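Local coordinates for protein glucose 1-dehydrogenase (PDB 2VWH) that catalyses the zinc-dependent oxidation of D-glucose and several other aldoses with NADP(+) or NAD(+) as electron acceptor, NADP(+) being preferred, at residues 86-91 with 301-306. Residues are numbered along the deposited sequence; the frame is centred on the assembly and turned at random.
Sequences TVRRPP and SVNSHV. With BGC (beta-D-glucopyranose), chain C; NAP (NADP nicotinamide-adenine-dinucleotide phosphate), chain B.
Arg-88 lies with its guanidinium stacked on the side-chain amide of Asn-303, the two planes only 15° apart. Asn-303 CB sits over one face of the guanidinium, offset toward the rim, and Arg-88 NE comes to 3.4 Å from Asn-303 CG. The chain of Arg-88, extended from CG to NE, runs obliquely across the amide and brings CD to 3.2 Å from Asn-303 OD1. Farther along, Val-302 CG1 packs 3.8 Å from Arg-88 NH2, the two side chains crossing at about a right angle.

With CG anti to the backbone N (chi1 -163°), Asn-303 turns its ND2 to the glucose, donating to O3 at 2.9 Å and, over a longer distance, to O4. The same residue holds the cofactor: its backbone N gives a nearly straight bond (168°) to NAP O7N, while NAP N7N donates to Ser-301 O. Val-87 CB approaches the sugar 3.9 Å from O3. The 301-306 loop follows strand 297-300, the last of the parallel Rossmann sheet, whereas 86-91 belongs to the GroES-like catalytic domain of the zinc-containing alcohol dehydrogenases, so substrate and nicotinamide are bound at the cleft between the two domains. A water bridges the domains too, accepting from Val-87 N at 2.8 Å and donating to Ser-304 O.

Arg-88 NE makes a salt bridge to Glu-114, itself a glucose ligand, while NH1 is tied to Pro-104 O and Tyr-112 supplies a cation-pi contact. Replacing Arg-88 by an alanine would probably leave the Asn-303 amide without its stacking partner, freer to turn away from the sugar, and Glu-114 without its salt bridge. Beyond the sugar site, Thr-86 CG2 meets Val-306 CG2 at 4.1 Å, and the same Val-306 CG2 also lies over the centre of one face of the His-305 ring, at the N-cap of helix 306-318.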
loop_
_atom_site.group_PDB
_atom_site.type_symbol
_atom_site.label_atom_id
_atom_site.label_comp_id
_atom_site.label_asym_id
_atom_site.label_seq_id
_atom_site.Cartn_x
_atom_site.Cartn_y
_atom_site.Cartn_z
ATOM N N THR A 86 15.343 -19.803 10.772
ATOM C CA THR A 86 15.069 -18.499 10.170
ATOM C C THR A 86 16.373 -17.949 9.571
ATOM O O THR A 86 17.464 -18.482 9.799
ATOM C CB THR A 86 14.440 -17.477 11.174
ATOM O OG1 THR A 86 15.399 -17.119 12.189
ATOM C CG2 THR A 86 13.155 -18.063 11.834
ATOM N N VAL A 87 16.262 -16.874 8.817
ATOM C CA VAL A 87 17.389 -16.395 8.025
ATOM C C VAL A 87 18.141 -15.205 8.656
ATOM O O VAL A 87 19.383 -15.133 8.572
ATOM C CB VAL A 87 16.913 -16.082 6.599
ATOM C CG1 VAL A 87 18.047 -15.487 5.756
ATOM C CG2 VAL A 87 16.343 -17.374 5.965
ATOM N N ARG A 88 17.411 -14.317 9.328
ATOM C CA ARG A 88 18.010 -13.088 9.857
ATOM C C ARG A 88 18.609 -13.228 11.255
ATOM O O ARG A 88 18.051 -13.900 12.128
ATOM C CB ARG A 88 17.016 -11.920 9.824
ATOM C CG ARG A 88 16.905 -11.347 8.445
ATOM C CD ARG A 88 15.989 -10.156 8.369
ATOM N NE ARG A 88 15.948 -9.661 6.996
ATOM C CZ ARG A 88 15.411 -8.500 6.630
ATOM N NH1 ARG A 88 14.843 -7.711 7.527
ATOM N NH2 ARG A 88 15.443 -8.124 5.358
ATOM N N ARG A 89 19.762 -12.587 11.433
ATOM C CA ARG A 89 20.478 -12.573 12.705
ATOM C C ARG A 89 20.953 -11.146 12.984
ATOM O O ARG A 89 21.125 -10.354 12.054
ATOM C CB ARG A 89 21.688 -13.512 12.657
ATOM C CG ARG A 89 21.372 -14.978 12.372
ATOM C CD ARG A 89 20.748 -15.660 13.583
ATOM N NE ARG A 89 20.448 -17.059 13.291
ATOM C CZ ARG A 89 19.382 -17.494 12.621
ATOM N NH1 ARG A 89 18.463 -16.644 12.182
ATOM N NH2 ARG A 89 19.234 -18.798 12.399
ATOM N N PRO A 90 21.166 -10.806 14.270
ATOM C CA PRO A 90 21.640 -9.464 14.620
ATOM C C PRO A 90 22.980 -9.144 13.954
ATOM O O PRO A 90 23.798 -10.048 13.762
ATOM C CB PRO A 90 21.822 -9.525 16.145
ATOM C CG PRO A 90 21.078 -10.699 16.602
ATOM C CD PRO A 90 20.983 -11.661 15.454
ATOM N N PRO A 91 23.216 -7.871 13.603
ATOM C CA PRO A 91 24.491 -7.534 12.977
ATOM C C PRO A 91 25.621 -7.497 14.007
ATOM O O PRO A 91 25.384 -7.777 15.193
ATOM C CB PRO A 91 24.226 -6.152 12.370
ATOM C CG PRO A 91 23.215 -5.550 13.260
ATOM C CD PRO A 91 22.366 -6.682 13.789
ATOM N N SER A 301 7.225 -6.424 0.525
ATOM C CA SER A 301 7.498 -7.346 1.613
ATOM C C SER A 301 8.839 -8.063 1.418
ATOM O O SER A 301 9.211 -8.430 0.297
ATOM C CB SER A 301 6.364 -8.367 1.712
ATOM O OG SER A 301 6.482 -9.176 2.869
ATOM N N VAL A 302 9.569 -8.252 2.509
ATOM C CA VAL A 302 10.820 -9.008 2.455
ATOM C C VAL A 302 10.979 -9.858 3.700
ATOM O O VAL A 302 10.547 -9.469 4.791
ATOM C CB VAL A 302 12.063 -8.087 2.236
ATOM C CG1 VAL A 302 12.334 -7.183 3.482
ATOM C CG2 VAL A 302 13.285 -8.927 1.876
ATOM N N ASN A 303 11.569 -11.047 3.527
ATOM C CA ASN A 303 11.919 -11.905 4.643
ATOM C C ASN A 303 10.644 -12.415 5.320
ATOM O O ASN A 303 9.555 -12.364 4.730
ATOM C CB ASN A 303 12.863 -11.159 5.611
ATOM C CG ASN A 303 13.597 -12.086 6.581
ATOM O OD1 ASN A 303 13.408 -11.986 7.787
ATOM N ND2 ASN A 303 14.415 -12.984 6.062
ATOM N N SER A 304 10.775 -12.937 6.534
ATOM C CA SER A 304 9.653 -13.523 7.267
ATOM C C SER A 304 10.195 -13.938 8.621
ATOM O O SER A 304 11.410 -13.973 8.821
ATOM C CB SER A 304 9.075 -14.747 6.545
ATOM O OG SER A 304 10.067 -15.737 6.324
ATOM N N HIS A 305 9.298 -14.254 9.540
ATOM C CA HIS A 305 9.698 -14.648 10.871
ATOM C C HIS A 305 8.895 -15.843 11.379
ATOM O O HIS A 305 8.112 -16.437 10.634
ATOM C CB HIS A 305 9.657 -13.446 11.829
ATOM C CG HIS A 305 10.577 -13.598 13.005
ATOM N ND1 HIS A 305 11.895 -13.992 12.871
ATOM C CD2 HIS A 305 10.357 -13.460 14.335
ATOM C CE1 HIS A 305 12.449 -14.068 14.067
ATOM N NE2 HIS A 305 11.538 -13.752 14.972
ATOM N N VAL A 306 9.101 -16.188 12.650
ATOM C CA VAL A 306 8.682 -17.483 13.209
ATOM C C VAL A 306 7.222 -17.815 12.971
ATOM O O VAL A 306 6.897 -18.935 12.568
ATOM C CB VAL A 306 9.022 -17.575 14.724
ATOM C CG1 VAL A 306 8.440 -18.852 15.361
ATOM C CG2 VAL A 306 10.534 -17.538 14.904
HETATM C C2 BGC C . 15.212 -14.971 1.291
HETATM C C3 BGC C . 14.687 -13.981 2.321
HETATM C C4 BGC C . 15.462 -12.684 2.153
HETATM C C5 BGC C . 15.363 -12.176 0.692
HETATM C C6 BGC C . 16.148 -10.872 0.529
HETATM C C1 BGC C . 15.121 -14.384 -0.104
HETATM O O1 BGC C . 15.448 -15.409 -1.003
HETATM O O2 BGC C . 14.300 -16.031 1.241
HETATM O O3 BGC C . 14.853 -14.508 3.623
HETATM O O4 BGC C . 15.025 -11.748 3.107
HETATM O O5 BGC C . 15.842 -13.183 -0.226
HETATM O O6 BGC C . 17.513 -11.171 0.671
HETATM P PA NAP B . 13.510 -16.896 -10.320
HETATM O O1A NAP B . 13.722 -18.354 -10.296
HETATM O O2A NAP B . 14.555 -16.099 -10.945
HETATM O O5B NAP B . 12.097 -16.617 -11.010
HETATM C C5B NAP B . 11.844 -15.395 -11.659
HETATM C C4B NAP B . 10.995 -15.718 -12.872
HETATM O O4B NAP B . 10.479 -14.530 -13.411
HETATM C C3B NAP B . 11.817 -16.416 -13.961
HETATM O O3B NAP B . 11.310 -17.712 -14.179
HETATM C C2B NAP B . 11.654 -15.513 -15.164
HETATM O O2B NAP B . 11.417 -16.231 -16.342
HETATM C C1B NAP B . 10.435 -14.671 -14.806
HETATM N N9A NAP B . 10.475 -13.390 -15.520
HETATM C C8A NAP B . 11.469 -12.434 -15.472
HETATM N N7A NAP B . 11.119 -11.418 -16.286
HETATM C C5A NAP B . 9.931 -11.724 -16.866
HETATM C C6A NAP B . 9.136 -11.041 -17.776
HETATM N N6A NAP B . 9.522 -9.853 -18.240
HETATM N N1A NAP B . 7.950 -11.607 -18.192
HETATM C C2A NAP B . 7.549 -12.830 -17.691
HETATM N N3A NAP B . 8.339 -13.507 -16.788
HETATM C C4A NAP B . 9.512 -12.955 -16.385
HETATM O O3 NAP B . 13.329 -16.388 -8.805
HETATM P PN NAP B . 12.449 -16.968 -7.585
HETATM O O1N NAP B . 11.153 -17.496 -8.073
HETATM O O2N NAP B . 13.301 -17.800 -6.699
HETATM O O5D NAP B . 12.167 -15.559 -6.851
HETATM C C5D NAP B . 11.428 -14.539 -7.477
HETATM C C4D NAP B . 11.971 -13.149 -7.140
HETATM O O4D NAP B . 11.738 -12.887 -5.775
HETATM C C3D NAP B . 13.472 -12.940 -7.333
HETATM O O3D NAP B . 13.695 -11.582 -7.669
HETATM C C2D NAP B . 14.035 -13.257 -5.968
HETATM O O2D NAP B . 15.291 -12.705 -5.718
HETATM C C1D NAP B . 12.966 -12.637 -5.090
HETATM N N1N NAP B . 12.792 -13.184 -3.726
HETATM C C2N NAP B . 12.495 -12.258 -2.753
HETATM C C3N NAP B . 12.238 -12.642 -1.453
HETATM C C7N NAP B . 11.699 -11.612 -0.504
HETATM O O7N NAP B . 11.792 -11.889 0.862
HETATM N N7N NAP B . 11.170 -10.451 -0.937
HETATM C C4N NAP B . 12.293 -14.005 -1.118
HETATM C C5N NAP B . 12.559 -14.945 -2.138
HETATM C C6N NAP B . 12.807 -14.525 -3.448
HETATM P P2B NAP B . 12.631 -16.732 -17.292
HETATM O O1X NAP B . 13.264 -17.910 -16.645
HETATM O O2X NAP B . 13.621 -15.642 -17.496
HETATM O O3X NAP B . 11.967 -17.125 -18.584
HETATM O O HOH W 1 13.833 -15.616 8.104
#